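Side-chain contact in Phi class glutathione transferase GSTF1 (Populus tremula x Populus tremuloides, PDB 4RI6), which binds glutathione and probably transfers it to electrophilic compounds such as organic halides in detoxification: residues A[155-160]-A[164-169]. Residues are numbered along the deposited sequence; the frame is centred on the assembly and turned at random.
Sequences RFLAGD and FADLSH
Leu-157 and Asp-166 meet through one nearly straight hydrogen bond: Leu-157 N reaches Asp-166 OD1 at 3.0 Å with an N-H...O angle of 173°, entering the syn lone pair. Trp-195 NE1 also binds OD1. Asp-166 CG lies anti to its own carbonyl carbon (chi1 -50°), which brings OD2 to Ser-163 N. With Ser-163 OG bonding Ala-165 N and Phe-162 touching Leu-167, this fits the N-capping box and hydrophobic staple known at this helix start in glutathione transferases. A water accepts from Ala-158 N at 2.9 Å and donates to Asp-166 OD2 at 2.7 Å. Phe-156 CB lies 3.5 Å from Asp-166 OD2, ring and carboxylate planes 63° apart. With an alanine in place of Asp-166, Leu-157 N and Trp-195 NE1 would probably lose their acceptor OD1, and Ser-163 N its OD2, leaving half a capping box. Beyond the carboxylate, Leu-157 CD1 comes within 3.4 Å of His-169 CE1; that ring is fixed by ND1 donating to Ala-165 O at 2.7 Å and by Tyr-147 OH at NE2. The contact thus folds the loop following helix 130-150 back on the first turns of helix 164-179, with Trp-195 and Ile-199 of helix 190-200 and Trp-102 of helix 93-122 packed around it.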
loop_
_atom_site.group_PDB
_atom_site.type_symbol
_atom_site.label_atom_id
_atom_site.label_comp_id
_atom_site.label_asym_id
_atom_site.label_seq_id
_atom_site.Cartn_x
_atom_site.Cartn_y
_atom_site.Cartn_z
ATOM N N ARG A 155 15.549 -17.097 -0.843
ATOM C CA ARG A 155 14.551 -18.146 -0.828
ATOM C C ARG A 155 13.132 -17.584 -0.852
ATOM O O ARG A 155 12.238 -18.131 -1.507
ATOM C CB ARG A 155 14.754 -19.026 0.414
ATOM C CG ARG A 155 13.841 -20.209 0.511
ATOM C CD ARG A 155 14.236 -21.029 1.716
ATOM N NE ARG A 155 13.193 -21.972 2.083
ATOM C CZ ARG A 155 12.940 -22.391 3.319
ATOM N NH1 ARG A 155 13.668 -21.981 4.342
ATOM N NH2 ARG A 155 11.948 -23.241 3.523
ATOM N N PHE A 156 12.941 -16.503 -0.105
ATOM C CA PHE A 156 11.677 -15.791 -0.038
ATOM C C PHE A 156 11.913 -14.372 -0.532
ATOM O O PHE A 156 13.050 -14.006 -0.846
ATOM C CB PHE A 156 11.138 -15.815 1.392
ATOM C CG PHE A 156 10.862 -17.207 1.903
ATOM C CD1 PHE A 156 9.664 -17.852 1.597
ATOM C CD2 PHE A 156 11.785 -17.864 2.698
ATOM C CE1 PHE A 156 9.414 -19.143 2.038
ATOM C CE2 PHE A 156 11.521 -19.160 3.163
ATOM C CZ PHE A 156 10.329 -19.787 2.829
ATOM N N LEU A 157 10.861 -13.565 -0.636
ATOM C CA LEU A 157 11.052 -12.267 -1.284
ATOM C C LEU A 157 12.058 -11.402 -0.553
ATOM O O LEU A 157 12.877 -10.743 -1.187
ATOM C CB LEU A 157 9.735 -11.511 -1.390
ATOM C CG LEU A 157 8.780 -12.015 -2.458
ATOM C CD1 LEU A 157 7.466 -11.290 -2.361
ATOM C CD2 LEU A 157 9.346 -11.841 -3.865
ATOM N N ALA A 158 11.990 -11.393 0.773
ATOM C CA ALA A 158 12.792 -10.469 1.550
ATOM C C ALA A 158 14.054 -11.091 2.151
ATOM O O ALA A 158 14.835 -10.409 2.813
ATOM C CB ALA A 158 11.923 -9.857 2.651
ATOM N N GLY A 159 14.293 -12.366 1.885
ATOM C CA GLY A 159 15.406 -13.041 2.519
ATOM C C GLY A 159 15.176 -14.510 2.777
ATOM O O GLY A 159 14.504 -15.177 1.992
ATOM N N ASP A 160 15.717 -15.001 3.889
ATOM C CA ASP A 160 15.834 -16.452 4.088
ATOM C C ASP A 160 14.681 -17.025 4.907
ATOM O O ASP A 160 14.666 -18.202 5.248
ATOM C CB ASP A 160 17.186 -16.808 4.744
ATOM C CG ASP A 160 17.396 -16.151 6.086
ATOM O OD1 ASP A 160 16.455 -15.534 6.607
ATOM O OD2 ASP A 160 18.515 -16.259 6.632
ATOM N N PHE A 164 5.683 -11.560 6.140
ATOM C CA PHE A 164 4.424 -10.990 5.713
ATOM C C PHE A 164 4.449 -10.589 4.236
ATOM O O PHE A 164 3.414 -10.589 3.567
ATOM C CB PHE A 164 4.047 -9.776 6.582
ATOM C CG PHE A 164 2.689 -9.258 6.272
ATOM C CD1 PHE A 164 1.576 -9.987 6.640
ATOM C CD2 PHE A 164 2.508 -8.107 5.526
ATOM C CE1 PHE A 164 0.330 -9.577 6.308
ATOM C CE2 PHE A 164 1.244 -7.684 5.204
ATOM C CZ PHE A 164 0.156 -8.419 5.601
ATOM N N ALA A 165 5.622 -10.243 3.713
ATOM C CA ALA A 165 5.707 -9.912 2.294
ATOM C C ALA A 165 5.239 -11.082 1.448
ATOM O O ALA A 165 4.468 -10.900 0.511
ATOM C CB ALA A 165 7.100 -9.510 1.911
ATOM N N ASP A 166 5.702 -12.286 1.768
ATOM C CA ASP A 166 5.259 -13.470 1.024
ATOM C C ASP A 166 3.782 -13.740 1.272
ATOM O O ASP A 166 3.013 -13.982 0.334
ATOM C CB ASP A 166 6.093 -14.682 1.407
ATOM C CG ASP A 166 7.569 -14.397 1.336
ATOM O OD1 ASP A 166 8.115 -14.304 0.214
ATOM O OD2 ASP A 166 8.179 -14.274 2.412
ATOM N N LEU A 167 3.389 -13.666 2.542
ATOM C CA LEU A 167 2.016 -13.928 2.947
ATOM C C LEU A 167 1.052 -13.067 2.153
ATOM O O LEU A 167 0.036 -13.556 1.660
ATOM C CB LEU A 167 1.852 -13.706 4.455
ATOM C CG LEU A 167 0.521 -14.089 5.092
ATOM C CD1 LEU A 167 0.706 -14.294 6.590
ATOM C CD2 LEU A 167 -0.568 -13.035 4.824
ATOM N N SER A 168 1.411 -11.806 1.959
ATOM C CA SER A 168 0.493 -10.875 1.346
ATOM C C SER A 168 0.201 -11.208 -0.129
ATOM O O SER A 168 -0.834 -10.760 -0.661
ATOM C CB SER A 168 1.058 -9.446 1.500
ATOM O OG SER A 168 0.059 -8.466 1.356
ATOM N N HIS A 169 1.084 -11.998 -0.765
ATOM C CA HIS A 169 0.890 -12.451 -2.149
ATOM C C HIS A 169 -0.017 -13.678 -2.281
ATOM O O HIS A 169 -0.488 -13.990 -3.372
ATOM C CB HIS A 169 2.226 -12.774 -2.809
ATOM C CG HIS A 169 3.070 -11.585 -3.093
ATOM N ND1 HIS A 169 3.776 -10.903 -2.117
ATOM C CD2 HIS A 169 3.309 -10.927 -4.255
ATOM C CE1 HIS A 169 4.402 -9.877 -2.669
ATOM N NE2 HIS A 169 4.133 -9.865 -3.962
HETATM O O HOH W 1 10.240 -12.626 2.785
#